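Local atomic coordinates of LPXTG cell wall surface protein (Streptococcus gordonii, PDB entry 4IGB), a protein that probably acts as a streptococcal surface adhesin held on the cell-wall peptidoglycan, this chain comprising its N-terminal N1 and N2 domains. Residues 31-36 against 148-153; 48-53 against 162-167; 69-74 against 138-143; 153-158 against 278-283. All blocks are in the same frame, centred on the assembly; numbering follows the deposited sequence.

Overall arrangement
All four contacts lie in the N1 domain and bear on one six-stranded antiparallel sheet. Contact 3 is buried and joins two inner strands, 68-75 and 135-142, by backbone bonds and aromatic packing. Contact 4, also mostly buried, follows the sheet to where strands 149-153 and 280-287 separate, and there an asparagine side chain does part of the backbone's work. Contacts 1 and 2 are only partly buried. In contact 1 a loop meets one end of strand 149-153 partly through water, whereas in contact 2 a loop covers the edge strand 47-53, one of two outermost, through a ring stack and a tyrosine-carboxylate bond. Contacts 1 and 4 share Gly153, and the centres of contacts 1 and 3 are about 9 Å apart.

Contact 1 (31-36 against 148-153); sequences FNLNIN and NAFEIG
The loop joining strands 29-30 and 38-43 passes one end of strand 149-153 at Leu33 and Asn148, whose CA atoms are 4.7 Å apart. No regular beta pairing forms here. Leu33 O faces Asn148 CA at 3.2 Å in a CH...O contact with an angle of 141° at the hydrogen. One direct bond, from Leu33 N to Asn148 OD1 over 3.3 Å at only 122°, is weak. That oxygen reaches the loop because CG of Asn148 stands beside its own backbone N (chi1 -72°), which lays the amide alongside residues 32 to 34. Two waters add bridges between backbone carbonyls. One molecule lies 2.8 Å from Phe31 O and 2.7 Å from Asn148 O, and a second bridges Leu33 O and Ala149 O. Apolar contact is limited to Leu33 CD2, which touches the edge of the Phe150 ring, 4.0 Å from CE2, while the leucine also packs on Phe94 and Ile97 of strand 84-100. Further along, Asn34 OD1 accepts from Asn36 N at 2.8 Å. The arrangement is that of a water-bridged loop beside one end of a strand, as occurs in beta sandwiches, its course turned by an Asx turn.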
loop_
_atom_site.group_PDB
_atom_site.type_symbol
_atom_site.label_atom_id
_atom_site.label_comp_id
_atom_site.label_asym_id
_atom_site.label_seq_id
_atom_site.Cartn_x
_atom_site.Cartn_y
_atom_site.Cartn_z
ATOM N N PHE B 31 1.484 -6.951 4.269
ATOM C CA PHE B 31 1.113 -8.156 3.545
ATOM C C PHE B 31 2.188 -9.239 3.651
ATOM O O PHE B 31 3.356 -8.957 3.922
ATOM C CB PHE B 31 0.836 -7.828 2.076
ATOM C CG PHE B 31 -0.445 -7.075 1.854
ATOM C CD1 PHE B 31 -1.658 -7.610 2.258
ATOM C CD2 PHE B 31 -0.434 -5.832 1.239
ATOM C CE1 PHE B 31 -2.844 -6.917 2.055
ATOM C CE2 PHE B 31 -1.603 -5.146 1.011
ATOM C CZ PHE B 31 -2.817 -5.687 1.427
ATOM N N ASN B 32 1.785 -10.477 3.404
ATOM C CA ASN B 32 2.711 -11.601 3.390
ATOM C C ASN B 32 3.386 -11.772 2.036
ATOM O O ASN B 32 2.770 -12.233 1.071
ATOM C CB ASN B 32 1.979 -12.889 3.776
ATOM C CG ASN B 32 1.437 -12.837 5.182
ATOM O OD1 ASN B 32 2.145 -12.433 6.096
ATOM N ND2 ASN B 32 0.170 -13.228 5.365
ATOM N N LEU B 33 4.655 -11.397 1.965
ATOM C CA LEU B 33 5.428 -11.591 0.752
ATOM C C LEU B 33 6.675 -12.336 1.150
ATOM O O LEU B 33 7.455 -11.847 1.972
ATOM C CB LEU B 33 5.809 -10.252 0.116
ATOM C CG LEU B 33 4.748 -9.487 -0.666
ATOM C CD1 LEU B 33 3.575 -9.167 0.220
ATOM C CD2 LEU B 33 5.358 -8.207 -1.218
ATOM N N ASN B 34 6.868 -13.524 0.591
ATOM C CA ASN B 34 7.999 -14.331 1.003
ATOM C C ASN B 34 8.441 -15.265 -0.105
ATOM O O ASN B 34 7.800 -15.319 -1.167
ATOM C CB ASN B 34 7.658 -15.102 2.275
ATOM C CG ASN B 34 6.392 -15.915 2.134
ATOM O OD1 ASN B 34 6.358 -16.892 1.381
ATOM N ND2 ASN B 34 5.339 -15.521 2.860
ATOM N N ILE B 35 9.535 -15.986 0.135
ATOM C CA ILE B 35 10.083 -16.889 -0.884
ATOM C C ILE B 35 9.151 -18.050 -1.196
ATOM O O ILE B 35 9.364 -18.769 -2.167
ATOM C CB ILE B 35 11.456 -17.486 -0.491
ATOM C CG1 ILE B 35 11.318 -18.349 0.756
ATOM C CG2 ILE B 35 12.507 -16.392 -0.277
ATOM C CD1 ILE B 35 12.519 -19.248 0.982
ATOM N N ASN B 36 8.131 -18.246 -0.369
ATOM C CA ASN B 36 7.246 -19.386 -0.551
ATOM C C ASN B 36 5.988 -19.052 -1.337
ATOM O O ASN B 36 5.338 -19.941 -1.881
ATOM C CB ASN B 36 6.862 -20.014 0.789
ATOM C CG ASN B 36 8.043 -20.631 1.499
ATOM O OD1 ASN B 36 8.287 -20.347 2.673
ATOM N ND2 ASN B 36 8.788 -21.476 0.797
ATOM N N ASN B 148 8.350 -10.668 5.939
ATOM C CA ASN B 148 7.486 -10.346 4.812
ATOM C C ASN B 148 8.001 -9.201 3.945
ATOM O O ASN B 148 7.259 -8.298 3.587
ATOM C CB ASN B 148 6.088 -10.014 5.336
ATOM C CG ASN B 148 5.360 -11.238 5.821
ATOM O OD1 ASN B 148 5.293 -12.242 5.117
ATOM N ND2 ASN B 148 4.836 -11.181 7.035
ATOM N N ALA B 149 9.275 -9.238 3.605
ATOM C CA ALA B 149 9.858 -8.113 2.914
ATOM C C ALA B 149 10.711 -8.547 1.735
ATOM O O ALA B 149 11.127 -9.706 1.633
ATOM C CB ALA B 149 10.688 -7.266 3.892
ATOM N N PHE B 150 10.958 -7.603 0.845
ATOM C CA PHE B 150 11.952 -7.785 -0.199
ATOM C C PHE B 150 13.018 -6.699 -0.105
ATOM O O PHE B 150 12.805 -5.644 0.509
ATOM C CB PHE B 150 11.310 -7.836 -1.588
ATOM C CG PHE B 150 10.457 -6.644 -1.925
ATOM C CD1 PHE B 150 11.023 -5.499 -2.465
ATOM C CD2 PHE B 150 9.080 -6.679 -1.727
ATOM C CE1 PHE B 150 10.240 -4.401 -2.800
ATOM C CE2 PHE B 150 8.286 -5.582 -2.047
ATOM C CZ PHE B 150 8.867 -4.443 -2.601
ATOM N N GLU B 151 14.165 -6.962 -0.717
ATOM C CA GLU B 151 15.299 -6.059 -0.644
ATOM C C GLU B 151 15.753 -5.645 -2.029
ATOM O O GLU B 151 15.932 -6.491 -2.886
ATOM C CB GLU B 151 16.443 -6.773 0.070
ATOM C CG GLU B 151 17.753 -6.012 0.146
ATOM C CD GLU B 151 18.704 -6.647 1.151
ATOM O OE1 GLU B 151 18.253 -7.564 1.876
ATOM O OE2 GLU B 151 19.892 -6.239 1.210
ATOM N N ILE B 152 15.927 -4.344 -2.247
ATOM C CA ILE B 152 16.468 -3.841 -3.501
ATOM C C ILE B 152 17.782 -3.141 -3.208
ATOM O O ILE B 152 17.874 -2.370 -2.254
ATOM C CB ILE B 152 15.502 -2.868 -4.182
ATOM C CG1 ILE B 152 14.142 -3.536 -4.393
ATOM C CG2 ILE B 152 16.064 -2.413 -5.509
ATOM C CD1 ILE B 152 13.059 -2.593 -4.832
ATOM N N GLY B 153 18.808 -3.417 -4.008
ATOM C CA GLY B 153 20.125 -2.861 -3.739
ATOM C C GLY B 153 21.225 -3.651 -4.426
ATOM O O GLY B 153 20.955 -4.679 -5.053
HETATM O O HOH W 1 5.043 -6.939 2.954
HETATM O O HOH W 2 10.114 -12.016 2.735
HETATM O O HOH W 3 5.399 -14.708 5.419
#

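Contact 2 (48-53 against 162-167); sequences DQFHLS and HDYIMN
Phe50 and His162 lie nearly flat on one another in an offset stack, their planes 17° apart and their ring centroids separated by 4.1 Å. The two side chains slide past each other from opposite directions, so that His162 CD2 sits over one face of the phenyl ring, displaced toward its rim and 3.3 Å from Phe50 CG. The phenylalanine reaches this position with CG between its backbone N and carbonyl carbon (chi1 56°). A bond from His162 ND1 to Asp159 OD1 limits rotation of the imidazole. Leu52 CD1 adds an oblique contact 4.0 Å from His162 ND1.

Beside the stack, Tyr164 and Asp48 come from opposite directions and meet with OD2 at the edge of the tyrosine ring. Tyr164 OH donates to Asp48 OD2 at 2.7 Å, and OD2 accepts with its syn lone pair, on the side of the other carboxylate oxygen. The carboxylate is turned 35° from the phenol plane. The same hydroxyl lies 3.8 Å from Phe50 CD2, obliquely to the phenyl ring, so the polar link and the stack adjoin. Ile165 completes the group by bringing CD1 to the edge of Phe50, 4.3 Å from CZ.

Backbones stay well apart, the closest CA pair, Leu52 and His162, being 8.4 Å distant. Side chains therefore carry the whole contact. Strand 47-53 pairs with strand 68-75, and the loop lies across the face that carries Asp48 and Phe50, with Ile165 reaching Thr73. The geometry is that of a loop packed over one face of an edge strand of an antiparallel sheet.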
loop_
_atom_site.group_PDB
_atom_site.type_symbol
_atom_site.label_atom_id
_atom_site.label_comp_id
_atom_site.label_asym_id
_atom_site.label_seq_id
_atom_site.Cartn_x
_atom_site.Cartn_y
_atom_site.Cartn_z
ATOM N N ASP B 48 20.081 -13.614 -13.391
ATOM C CA ASP B 48 20.558 -14.825 -12.738
ATOM C C ASP B 48 19.781 -14.988 -11.438
ATOM O O ASP B 48 19.962 -14.216 -10.499
ATOM C CB ASP B 48 22.049 -14.679 -12.445
ATOM C CG ASP B 48 22.675 -15.951 -11.929
ATOM O OD1 ASP B 48 22.192 -17.046 -12.253
ATOM O OD2 ASP B 48 23.671 -15.857 -11.195
ATOM N N GLN B 49 18.907 -15.987 -11.399
ATOM C CA GLN B 49 18.099 -16.256 -10.217
ATOM C C GLN B 49 18.564 -17.537 -9.541
ATOM O O GLN B 49 18.780 -18.552 -10.201
ATOM C CB GLN B 49 16.620 -16.365 -10.595
ATOM C CG GLN B 49 15.706 -16.772 -9.451
ATOM C CD GLN B 49 14.293 -17.072 -9.914
ATOM O OE1 GLN B 49 13.986 -16.980 -11.102
ATOM N NE2 GLN B 49 13.425 -17.434 -8.977
ATOM N N PHE B 50 18.721 -17.488 -8.223
ATOM C CA PHE B 50 19.149 -18.658 -7.468
ATOM C C PHE B 50 18.785 -18.550 -5.991
ATOM O O PHE B 50 18.699 -17.454 -5.437
ATOM C CB PHE B 50 20.654 -18.885 -7.628
ATOM C CG PHE B 50 21.492 -17.698 -7.251
ATOM C CD1 PHE B 50 21.912 -17.518 -5.945
ATOM C CD2 PHE B 50 21.866 -16.768 -8.204
ATOM C CE1 PHE B 50 22.685 -16.429 -5.597
ATOM C CE2 PHE B 50 22.640 -15.677 -7.861
ATOM C CZ PHE B 50 23.049 -15.508 -6.556
ATOM N N HIS B 51 18.570 -19.699 -5.361
ATOM C CA HIS B 51 18.243 -19.748 -3.945
ATOM C C HIS B 51 19.514 -19.737 -3.107
ATOM O O HIS B 51 20.505 -20.372 -3.457
ATOM C CB HIS B 51 17.417 -20.996 -3.632
ATOM C CG HIS B 51 16.969 -21.083 -2.206
ATOM N ND1 HIS B 51 15.682 -20.790 -1.810
ATOM C CD2 HIS B 51 17.638 -21.431 -1.080
ATOM C CE1 HIS B 51 15.577 -20.954 -0.504
ATOM N NE2 HIS B 51 16.749 -21.342 -0.037
ATOM N N LEU B 52 19.477 -19.007 -1.998
ATOM C CA LEU B 52 20.615 -18.925 -1.095
ATOM C C LEU B 52 20.193 -19.323 0.312
ATOM O O LEU B 52 19.178 -18.849 0.819
ATOM C CB LEU B 52 21.187 -17.506 -1.087
ATOM C CG LEU B 52 22.631 -17.336 -1.560
ATOM C CD1 LEU B 52 22.933 -18.268 -2.721
ATOM C CD2 LEU B 52 22.899 -15.891 -1.943
ATOM N N SER B 53 20.969 -20.198 0.942
ATOM C CA SER B 53 20.651 -20.628 2.300
ATOM C C SER B 53 21.704 -20.093 3.280
ATOM O O SER B 53 22.879 -20.414 3.171
ATOM C CB SER B 53 20.580 -22.153 2.366
ATOM O OG SER B 53 20.203 -22.579 3.663
ATOM N N HIS B 162 27.907 -19.554 -5.198
ATOM C CA HIS B 162 27.467 -18.345 -5.880
ATOM C C HIS B 162 28.279 -17.140 -5.424
ATOM O O HIS B 162 27.785 -16.284 -4.693
ATOM C CB HIS B 162 25.976 -18.104 -5.642
ATOM C CG HIS B 162 25.094 -19.171 -6.212
ATOM N ND1 HIS B 162 24.864 -20.367 -5.569
ATOM C CD2 HIS B 162 24.388 -19.220 -7.366
ATOM C CE1 HIS B 162 24.053 -21.109 -6.303
ATOM N NE2 HIS B 162 23.750 -20.436 -7.397
ATOM N N ASP B 163 29.531 -17.086 -5.862
ATOM C CA ASP B 163 30.429 -16.004 -5.492
ATOM C C ASP B 163 30.962 -15.301 -6.734
ATOM O O ASP B 163 32.169 -15.109 -6.877
ATOM C CB ASP B 163 31.588 -16.543 -4.653
ATOM C CG ASP B 163 32.358 -15.447 -3.944
ATOM O OD1 ASP B 163 31.760 -14.390 -3.652
ATOM O OD2 ASP B 163 33.560 -15.643 -3.679
ATOM N N TYR B 164 30.059 -14.921 -7.631
ATOM C CA TYR B 164 30.455 -14.240 -8.858
ATOM C C TYR B 164 29.805 -12.864 -8.997
ATOM O O TYR B 164 29.705 -12.320 -10.098
ATOM C CB TYR B 164 30.172 -15.115 -10.091
ATOM C CG TYR B 164 28.846 -15.821 -10.027
ATOM C CD1 TYR B 164 27.663 -15.122 -10.238
ATOM C CD2 TYR B 164 28.768 -17.181 -9.734
ATOM C CE1 TYR B 164 26.428 -15.756 -10.169
ATOM C CE2 TYR B 164 27.545 -17.825 -9.662
ATOM C CZ TYR B 164 26.373 -17.104 -9.882
ATOM O OH TYR B 164 25.142 -17.718 -9.815
ATOM N N ILE B 165 29.376 -12.297 -7.875
ATOM C CA ILE B 165 28.724 -10.991 -7.886
ATOM C C ILE B 165 29.721 -9.867 -7.640
ATOM O O ILE B 165 30.477 -9.900 -6.673
ATOM C CB ILE B 165 27.604 -10.903 -6.843
ATOM C CG1 ILE B 165 26.749 -12.175 -6.861
ATOM C CG2 ILE B 165 26.736 -9.673 -7.103
ATOM C CD1 ILE B 165 25.774 -12.272 -5.709
ATOM N N MET B 166 29.716 -8.865 -8.514
ATOM C CA MET B 166 30.638 -7.737 -8.403
ATOM C C MET B 166 30.342 -6.843 -7.209
ATOM O O MET B 166 29.183 -6.517 -6.945
ATOM C CB MET B 166 30.579 -6.881 -9.666
ATOM C CG MET B 166 31.037 -7.583 -10.903
ATOM S SD MET B 166 31.009 -6.454 -12.312
ATOM C CE MET B 166 31.630 -7.575 -13.564
ATOM N N ASN B 167 31.396 -6.442 -6.502
ATOM C CA ASN B 167 31.279 -5.462 -5.431
ATOM C C ASN B 167 31.707 -4.077 -5.889
ATOM O O ASN B 167 32.801 -3.897 -6.421
ATOM C CB ASN B 167 32.128 -5.866 -4.223
ATOM C CG ASN B 167 31.629 -7.126 -3.563
ATOM O OD1 ASN B 167 32.038 -8.235 -3.926
ATOM N ND2 ASN B 167 30.746 -6.967 -2.576
#

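Contact 3 (69-74 against 138-143); sequences MENFTL and FFSISE
Strands 69-74 and 138-142 run antiparallel, with axes 4.7 Å apart and directions differing by 172°. Glu70 and Ile141 form a full hydrogen-bonded pair, Glu70 N to Ile141 O at 2.9 Å and Ile141 N to Glu70 O at 2.8 Å. At the next such pair, Phe72 N reaches Phe139 O at 2.8 Å, but Phe72 O receives only weak bonds from the amides of both Phe138 and Phe139. Two residues thus face one, a classic beta bulge.

On the face carrying Phe72, Phe139 and Ile141, the rings of Phe72 and Phe139 lie side by side and point the same way. Their planes are inclined at 46°, neither stacked nor perpendicular, and CD1 of Phe72 meets CD2 of Phe139 at 3.3 Å along the latter's edge. The bulge residue Phe138 crosses Leu74 at about a right angle, its CD2 3.5 Å from Leu74 CG. Phe111 meets both Phe138 and Phe139 edge-to-face, and strands 84-100 and 103-118 cover this side. Glu70 is the polar exception on it, its carboxylate bonded chiefly to Gln49.

The other face carries more polar groups. Met69, bent at its last torsion (chi3 -75°), brings CE to 3.7 Å from Ser140 OG and also near Ser142 OG. Asn71 directs its amide nitrogen to Glu137, its main polar partner, with Ser140 CB close by.

Chemically, then, the two faces differ in emphasis: apart from Glu70, aromatic and aliphatic groups build the interior between the sheets, methionine, serine and asparagine line the reverse, and the bulge lets two consecutive phenylalanines serve the same hydrophobic interior.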
loop_
_atom_site.group_PDB
_atom_site.type_symbol
_atom_site.label_atom_id
_atom_site.label_comp_id
_atom_site.label_asym_id
_atom_site.label_seq_id
_atom_site.Cartn_x
_atom_site.Cartn_y
_atom_site.Cartn_z
ATOM N N MET B 69 16.877 -17.386 1.348
ATOM C CA MET B 69 16.769 -16.215 0.491
ATOM C C MET B 69 16.618 -16.633 -0.963
ATOM O O MET B 69 17.200 -17.629 -1.403
ATOM C CB MET B 69 18.027 -15.349 0.628
ATOM C CG MET B 69 18.197 -14.302 -0.467
ATOM S SD MET B 69 19.696 -13.311 -0.275
ATOM C CE MET B 69 19.207 -12.239 1.079
ATOM N N GLU B 70 15.833 -15.867 -1.707
ATOM C CA GLU B 70 15.829 -16.008 -3.152
ATOM C C GLU B 70 16.483 -14.768 -3.715
ATOM O O GLU B 70 16.024 -13.644 -3.477
ATOM C CB GLU B 70 14.413 -16.204 -3.695
ATOM C CG GLU B 70 14.382 -16.611 -5.189
ATOM C CD GLU B 70 14.800 -18.052 -5.436
ATOM O OE1 GLU B 70 14.940 -18.827 -4.465
ATOM O OE2 GLU B 70 14.983 -18.417 -6.615
ATOM N N ASN B 71 17.566 -14.977 -4.457
ATOM C CA ASN B 71 18.419 -13.882 -4.899
ATOM C C ASN B 71 18.378 -13.669 -6.394
ATOM O O ASN B 71 18.280 -14.627 -7.158
ATOM C CB ASN B 71 19.875 -14.125 -4.497
ATOM C CG ASN B 71 20.686 -12.852 -4.494
ATOM O OD1 ASN B 71 21.854 -12.864 -4.875
ATOM N ND2 ASN B 71 20.079 -11.742 -4.076
ATOM N N PHE B 72 18.494 -12.413 -6.808
ATOM C CA PHE B 72 18.437 -12.077 -8.226
ATOM C C PHE B 72 19.556 -11.126 -8.597
ATOM O O PHE B 72 19.709 -10.045 -8.002
ATOM C CB PHE B 72 17.093 -11.436 -8.579
ATOM C CG PHE B 72 15.907 -12.319 -8.337
ATOM C CD1 PHE B 72 15.379 -12.461 -7.061
ATOM C CD2 PHE B 72 15.296 -12.988 -9.394
ATOM C CE1 PHE B 72 14.261 -13.256 -6.846
ATOM C CE2 PHE B 72 14.199 -13.798 -9.179
ATOM C CZ PHE B 72 13.675 -13.929 -7.903
ATOM N N THR B 73 20.338 -11.516 -9.590
ATOM C CA THR B 73 21.385 -10.640 -10.088
ATOM C C THR B 73 21.253 -10.458 -11.585
ATOM O O THR B 73 20.489 -11.166 -12.238
ATOM C CB THR B 73 22.785 -11.199 -9.762
ATOM O OG1 THR B 73 23.019 -12.379 -10.536
ATOM C CG2 THR B 73 22.907 -11.520 -8.254
ATOM N N LEU B 74 22.007 -9.498 -12.116
ATOM C CA LEU B 74 22.002 -9.167 -13.530
ATOM C C LEU B 74 23.373 -9.467 -14.140
ATOM O O LEU B 74 24.397 -9.021 -13.631
ATOM C CB LEU B 74 21.657 -7.683 -13.712
ATOM C CG LEU B 74 20.187 -7.325 -13.521
ATOM C CD1 LEU B 74 20.000 -5.826 -13.374
ATOM C CD2 LEU B 74 19.347 -7.877 -14.690
ATOM N N PHE B 138 20.742 -6.911 -7.615
ATOM C CA PHE B 138 19.692 -5.891 -7.639
ATOM C C PHE B 138 18.487 -6.154 -6.741
ATOM O O PHE B 138 17.795 -5.217 -6.359
ATOM C CB PHE B 138 19.246 -5.554 -9.074
ATOM C CG PHE B 138 18.349 -6.579 -9.702
ATOM C CD1 PHE B 138 16.976 -6.391 -9.724
ATOM C CD2 PHE B 138 18.877 -7.723 -10.301
ATOM C CE1 PHE B 138 16.145 -7.328 -10.319
ATOM C CE2 PHE B 138 18.048 -8.664 -10.889
ATOM C CZ PHE B 138 16.686 -8.467 -10.910
ATOM N N PHE B 139 18.246 -7.412 -6.382
ATOM C CA PHE B 139 16.999 -7.766 -5.718
ATOM C C PHE B 139 17.064 -9.103 -4.998
ATOM O O PHE B 139 17.626 -10.074 -5.512
ATOM C CB PHE B 139 15.864 -7.797 -6.762
ATOM C CG PHE B 139 14.531 -8.233 -6.214
ATOM C CD1 PHE B 139 13.783 -7.385 -5.408
ATOM C CD2 PHE B 139 14.014 -9.482 -6.528
ATOM C CE1 PHE B 139 12.540 -7.770 -4.920
ATOM C CE2 PHE B 139 12.764 -9.878 -6.038
ATOM C CZ PHE B 139 12.038 -9.026 -5.233
ATOM N N SER B 140 16.465 -9.163 -3.810
ATOM C CA SER B 140 16.356 -10.437 -3.107
ATOM C C SER B 140 15.083 -10.463 -2.303
ATOM O O SER B 140 14.510 -9.412 -1.975
ATOM C CB SER B 140 17.569 -10.699 -2.189
ATOM O OG SER B 140 17.592 -9.787 -1.098
ATOM N N ILE B 141 14.644 -11.677 -1.997
ATOM C CA ILE B 141 13.509 -11.904 -1.121
ATOM C C ILE B 141 13.974 -12.755 0.058
ATOM O O ILE B 141 14.521 -13.837 -0.129
ATOM C CB ILE B 141 12.397 -12.653 -1.864
ATOM C CG1 ILE B 141 11.988 -11.868 -3.109
ATOM C CG2 ILE B 141 11.206 -12.903 -0.943
ATOM C CD1 ILE B 141 10.960 -12.585 -3.971
ATOM N N SER B 142 13.763 -12.263 1.268
ATOM C CA SER B 142 14.148 -13.001 2.464
ATOM C C SER B 142 13.572 -12.324 3.678
ATOM O O SER B 142 13.057 -11.206 3.603
ATOM C CB SER B 142 15.661 -13.000 2.636
ATOM O OG SER B 142 16.071 -11.757 3.183
ATOM N N GLU B 143 13.687 -12.988 4.820
ATOM C CA GLU B 143 13.331 -12.326 6.057
ATOM C C GLU B 143 14.546 -12.135 6.956
ATOM O O GLU B 143 14.426 -12.148 8.168
ATOM C CB GLU B 143 12.173 -13.048 6.753
ATOM C CG GLU B 143 10.876 -12.962 5.954
ATOM C CD GLU B 143 9.725 -13.739 6.574
ATOM O OE1 GLU B 143 8.656 -13.147 6.781
ATOM O OE2 GLU B 143 9.876 -14.948 6.832
#

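Contact 4 (153-158 against 278-283); sequences GNVPYV and TCSAVF
The flat group at this contact is the carboxamide of Asn154, which meets residues 278-279 through its oxygen end, while its ND2 bonds to the carbonyls of Phe170 and Thr276 elsewhere in the chain. The site is the end of an antiparallel strand pair, 149-153 with 280-287, in the six-stranded sheet. Gly153 and Ser280 form a non-hydrogen-bonded pair whose CA atoms are only 3.8 Å apart. Gly153 CA lies 3.5 Å from Ser280 CB, an approach the glycine's lack of a side chain permits.

Past this point the chain of residues 154-156 leaves the sheet, yet the pairing pattern is prolonged. Asn154 N donates to Cys279 O at 3.1 Å, and Cys279 N donates to Asn154 OD1 at 3.0 Å, close to the direction of the carbonyl bond. The side-chain oxygen thus stands in for a strand carbonyl, so that one residue grips both backbone polar atoms, N and O, of Cys279. The amide is brought there by chi1 of 65°, with CG between backbone N and carbonyl carbon, and its two outside bonds fix its orientation. Ser280 OG is held by Glu151, which also takes Tyr157 OH. Cys279, just before strand 280-287, points away from residues 153-158; a sulfate, probably from the crystallisation liquor, lies about 5 Å from its side chain. Val155 closes the end of the pair, its CG2 methyl resting 3.3 Å from Thr278 OG1 and 3.4 Å from Cys279 N.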
loop_
_atom_site.group_PDB
_atom_site.type_symbol
_atom_site.label_atom_id
_atom_site.label_comp_id
_atom_site.label_asym_id
_atom_site.label_seq_id
_atom_site.Cartn_x
_atom_site.Cartn_y
_atom_site.Cartn_z
ATOM N N GLY B 153 18.808 -3.417 -4.008
ATOM C CA GLY B 153 20.125 -2.861 -3.739
ATOM C C GLY B 153 21.225 -3.651 -4.426
ATOM O O GLY B 153 20.955 -4.679 -5.053
ATOM N N ASN B 154 22.466 -3.179 -4.306
ATOM C CA ASN B 154 23.596 -3.785 -5.015
ATOM C C ASN B 154 24.634 -4.383 -4.065
ATOM O O ASN B 154 25.803 -4.539 -4.415
ATOM C CB ASN B 154 24.260 -2.762 -5.920
ATOM C CG ASN B 154 24.899 -1.624 -5.143
ATOM O OD1 ASN B 154 24.657 -1.461 -3.947
ATOM N ND2 ASN B 154 25.718 -0.832 -5.823
ATOM N N VAL B 155 24.208 -4.700 -2.851
ATOM C CA VAL B 155 25.073 -5.432 -1.948
ATOM C C VAL B 155 24.887 -6.926 -2.186
ATOM O O VAL B 155 23.808 -7.462 -1.934
ATOM C CB VAL B 155 24.739 -5.127 -0.484
ATOM C CG1 VAL B 155 25.731 -5.826 0.412
ATOM C CG2 VAL B 155 24.755 -3.621 -0.238
ATOM N N PRO B 156 25.933 -7.607 -2.664
ATOM C CA PRO B 156 25.808 -9.043 -2.917
ATOM C C PRO B 156 25.394 -9.842 -1.682
ATOM O O PRO B 156 25.718 -9.501 -0.531
ATOM C CB PRO B 156 27.230 -9.455 -3.316
ATOM C CG PRO B 156 27.884 -8.201 -3.751
ATOM C CD PRO B 156 27.302 -7.125 -2.918
ATOM N N TYR B 157 24.659 -10.913 -1.942
ATOM C CA TYR B 157 24.535 -12.006 -0.994
ATOM C C TYR B 157 25.135 -13.202 -1.693
ATOM O O TYR B 157 24.844 -13.444 -2.857
ATOM C CB TYR B 157 23.073 -12.252 -0.637
ATOM C CG TYR B 157 22.513 -11.143 0.206
ATOM C CD1 TYR B 157 22.686 -11.148 1.585
ATOM C CD2 TYR B 157 21.848 -10.068 -0.375
ATOM C CE1 TYR B 157 22.199 -10.131 2.366
ATOM C CE2 TYR B 157 21.347 -9.044 0.400
ATOM C CZ TYR B 157 21.530 -9.080 1.776
ATOM O OH TYR B 157 21.042 -8.071 2.577
ATOM N N VAL B 158 25.987 -13.938 -0.998
ATOM C CA VAL B 158 26.726 -15.003 -1.649
ATOM C C VAL B 158 26.885 -16.238 -0.767
ATOM O O VAL B 158 26.730 -16.184 0.459
ATOM C CB VAL B 158 28.138 -14.524 -2.098
ATOM C CG1 VAL B 158 28.040 -13.272 -2.962
ATOM C CG2 VAL B 158 29.029 -14.266 -0.886
ATOM N N THR B 278 27.548 0.707 -2.661
ATOM C CA THR B 278 27.116 -0.492 -1.951
ATOM C C THR B 278 26.091 -0.225 -0.853
ATOM O O THR B 278 26.448 0.100 0.274
ATOM C CB THR B 278 28.316 -1.326 -1.382
ATOM O OG1 THR B 278 27.818 -2.484 -0.696
ATOM C CG2 THR B 278 29.175 -0.499 -0.415
ATOM N N CYS B 279 24.809 -0.372 -1.180
ATOM C CA CYS B 279 23.773 -0.312 -0.158
ATOM C C CYS B 279 22.499 -0.944 -0.674
ATOM O O CYS B 279 22.365 -1.219 -1.861
ATOM C CB CYS B 279 23.499 1.125 0.305
ATOM S SG CYS B 279 22.598 2.171 -0.882
ATOM N N SER B 280 21.570 -1.198 0.234
ATOM C CA SER B 280 20.286 -1.733 -0.156
ATOM C C SER B 280 19.257 -1.297 0.867
ATOM O O SER B 280 19.609 -0.821 1.958
ATOM C CB SER B 280 20.345 -3.256 -0.241
ATOM O OG SER B 280 20.540 -3.822 1.040
ATOM N N ALA B 281 17.989 -1.439 0.502
ATOM C CA ALA B 281 16.900 -1.114 1.404
ATOM C C ALA B 281 15.856 -2.218 1.373
ATOM O O ALA B 281 15.763 -2.987 0.410
ATOM C CB ALA B 281 16.266 0.231 1.026
ATOM N N VAL B 282 15.058 -2.279 2.428
ATOM C CA VAL B 282 14.125 -3.373 2.615
ATOM C C VAL B 282 12.720 -2.802 2.586
ATOM O O VAL B 282 12.454 -1.751 3.181
ATOM C CB VAL B 282 14.387 -4.096 3.965
ATOM C CG1 VAL B 282 13.402 -5.225 4.173
ATOM C CG2 VAL B 282 15.805 -4.628 4.012
ATOM N N PHE B 283 11.821 -3.495 1.898
ATOM C CA PHE B 283 10.467 -3.004 1.711
ATOM C C PHE B 283 9.427 -4.073 1.977
ATOM O O PHE B 283 9.612 -5.239 1.625
ATOM C CB PHE B 283 10.264 -2.531 0.273
ATOM C CG PHE B 283 11.262 -1.514 -0.177
ATOM C CD1 PHE B 283 11.014 -0.163 -0.007
ATOM C CD2 PHE B 283 12.441 -1.910 -0.784
ATOM C CE1 PHE B 283 11.938 0.787 -0.427
ATOM C CE2 PHE B 283 13.367 -0.981 -1.212
ATOM C CZ PHE B 283 13.117 0.377 -1.036
#